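Local coordinates for peroxisomal membrane protein PEX15 (Saccharomyces cerevisiae, PDB 5VXV) that anchors the AAA-ATPase pair PEX1 and PEX6 to the peroxisome membrane, so that the PEX5 receptor can be extracted from it, at residues A[142-147]-A[188-193]. Numbering follows the deposited sequence. Where two conformers were deposited one is given.
Sequences DVVGLQ and LYLSKD
V143, at the start of helix 143-161, meets the loop after helix 181-187 with both methyls. CG1, set anti to the backbone N (chi1 164°), reaches L190: in the conformer given V143 CG1 lies 3.4 Å from L190 CD2, but as V143 has a second conformer, the tightness is doubtful. The same V143 CG1 lies 3.8 Å from Y189 O, and V143 CG2 is 4.1 Å from L188 CB. V144 adds a lighter touch, its CG2 3.9 Å from L190 CD2. The first turn is capped within its own segment: G145 N donates to OD1 of N-cap residue D142 at 3.0 Å, a nearly straight bond (168°) arriving from above the carboxylate plane. L146 CD2 comes no closer than 4.4 Å to L188 CD1. One turn on from V143, the extended side chain of Q147 runs across L190 at about a right angle; Q147 OE1 faces both methyls, L190 CD1 at 3.2 Å and CD2 at 3.3 Å, while its NE2 is hydrogen-bonded to E151. Cutting L190 back to alanine would probably leave V143 CG1 and the Q147 amide without the methyls they share, opening a gap between helix and loop. I196 and A199 of helix 196-217 also touch these side chains, so three parts of this helical, predicted cytoplasmic domain converge here. With 283 Å² buried, the joint rests on van der Waals packing, and OE1 finds no donor across it.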
loop_
_atom_site.group_PDB
_atom_site.type_symbol
_atom_site.label_atom_id
_atom_site.label_comp_id
_atom_site.label_asym_id
_atom_site.label_seq_id
_atom_site.Cartn_x
_atom_site.Cartn_y
_atom_site.Cartn_z
ATOM N N ASP A 142 3.442 -10.297 12.125
ATOM C CA ASP A 142 4.589 -9.509 11.668
ATOM C C ASP A 142 4.448 -8.117 12.272
ATOM O O ASP A 142 3.706 -7.276 11.760
ATOM C CB ASP A 142 4.626 -9.472 10.143
ATOM C CG ASP A 142 5.742 -8.599 9.593
ATOM O OD1 ASP A 142 6.477 -7.966 10.376
ATOM O OD2 ASP A 142 5.869 -8.542 8.352
ATOM N N VAL A 143 5.165 -7.876 13.371
ATOM C CA VAL A 143 4.981 -6.648 14.144
ATOM C C VAL A 143 5.335 -5.427 13.302
ATOM O O VAL A 143 4.585 -4.444 13.255
ATOM C CB VAL A 143 5.812 -6.714 15.440
ATOM C CG1 VAL A 143 5.965 -5.340 16.081
ATOM C CG2 VAL A 143 5.168 -7.679 16.424
ATOM N N VAL A 144 6.483 -5.468 12.624
ATOM C CA VAL A 144 6.927 -4.311 11.848
ATOM C C VAL A 144 6.011 -4.088 10.652
ATOM O O VAL A 144 5.644 -2.948 10.336
ATOM C CB VAL A 144 8.395 -4.483 11.418
ATOM C CG1 VAL A 144 8.831 -3.333 10.509
ATOM C CG2 VAL A 144 9.290 -4.550 12.642
ATOM N N GLY A 145 5.625 -5.163 9.968
ATOM C CA GLY A 145 4.704 -5.023 8.854
ATOM C C GLY A 145 3.353 -4.484 9.282
ATOM O O GLY A 145 2.725 -3.708 8.556
ATOM N N LEU A 146 2.887 -4.889 10.467
ATOM C CA LEU A 146 1.592 -4.418 10.951
ATOM C C LEU A 146 1.647 -2.941 11.324
ATOM O O LEU A 146 0.726 -2.184 10.997
ATOM C CB LEU A 146 1.134 -5.264 12.140
ATOM C CG LEU A 146 -0.215 -4.885 12.758
ATOM C CD1 LEU A 146 -1.315 -4.827 11.707
ATOM C CD2 LEU A 146 -0.583 -5.871 13.855
ATOM N N GLN A 147 2.720 -2.504 11.991
ATOM C CA GLN A 147 2.898 -1.074 12.228
ATOM C C GLN A 147 2.837 -0.303 10.916
ATOM O O GLN A 147 2.152 0.720 10.816
ATOM C CB GLN A 147 4.227 -0.796 12.938
ATOM C CG GLN A 147 4.447 0.695 13.210
ATOM C CD GLN A 147 5.831 1.021 13.735
ATOM O OE1 GLN A 147 6.682 0.146 13.876
ATOM N NE2 GLN A 147 6.063 2.297 14.018
ATOM N N LEU A 188 1.619 -6.214 21.468
ATOM C CA LEU A 188 2.733 -6.583 20.608
ATOM C C LEU A 188 3.786 -5.487 20.668
ATOM O O LEU A 188 3.454 -4.297 20.654
ATOM C CB LEU A 188 2.263 -6.789 19.168
ATOM C CG LEU A 188 1.221 -7.891 18.978
ATOM C CD1 LEU A 188 0.585 -7.777 17.605
ATOM C CD2 LEU A 188 1.849 -9.261 19.169
ATOM N N TYR A 189 5.054 -5.887 20.727
ATOM C CA TYR A 189 6.134 -4.971 21.062
ATOM C C TYR A 189 7.162 -4.895 19.944
ATOM O O TYR A 189 7.616 -5.924 19.431
ATOM C CB TYR A 189 6.795 -5.391 22.373
ATOM C CG TYR A 189 5.868 -5.199 23.543
ATOM C CD1 TYR A 189 5.766 -3.966 24.170
ATOM C CD2 TYR A 189 5.068 -6.235 23.998
ATOM C CE1 TYR A 189 4.908 -3.777 25.232
ATOM C CE2 TYR A 189 4.206 -6.054 25.061
ATOM C CZ TYR A 189 4.129 -4.822 25.672
ATOM O OH TYR A 189 3.273 -4.635 26.732
ATOM N N LEU A 190 7.514 -3.663 19.577
ATOM C CA LEU A 190 8.643 -3.410 18.693
ATOM C C LEU A 190 9.958 -3.440 19.455
ATOM O O LEU A 190 10.994 -3.808 18.892
ATOM C CB LEU A 190 8.455 -2.058 18.008
ATOM C CG LEU A 190 7.295 -2.027 17.012
ATOM C CD1 LEU A 190 6.664 -0.649 16.930
ATOM C CD2 LEU A 190 7.784 -2.473 15.644
ATOM N N SER A 191 9.924 -3.054 20.726
ATOM C CA SER A 191 11.068 -3.126 21.624
ATOM C C SER A 191 10.517 -3.144 23.042
ATOM O O SER A 191 9.309 -3.013 23.255
ATOM C CB SER A 191 12.031 -1.956 21.403
ATOM O OG SER A 191 11.366 -0.713 21.557
ATOM N N LYS A 192 11.409 -3.312 24.014
ATOM C CA LYS A 192 10.972 -3.358 25.401
ATOM C C LYS A 192 10.192 -2.096 25.749
ATOM O O LYS A 192 10.665 -0.977 25.537
ATOM C CB LYS A 192 12.164 -3.517 26.343
ATOM C CG LYS A 192 11.752 -3.723 27.796
ATOM C CD LYS A 192 12.944 -3.964 28.706
ATOM C CE LYS A 192 12.506 -4.112 30.155
ATOM N N ASP A 193 8.983 -2.286 26.274
ATOM C CA ASP A 193 8.125 -1.196 26.730
ATOM C C ASP A 193 7.700 -0.260 25.600
ATOM O O ASP A 193 7.264 0.864 25.863
ATOM C CB ASP A 193 8.805 -0.392 27.847
ATOM C CG ASP A 193 9.076 -1.227 29.080
ATOM O OD1 ASP A 193 8.340 -2.213 29.298
ATOM O OD2 ASP A 193 10.022 -0.904 29.835
#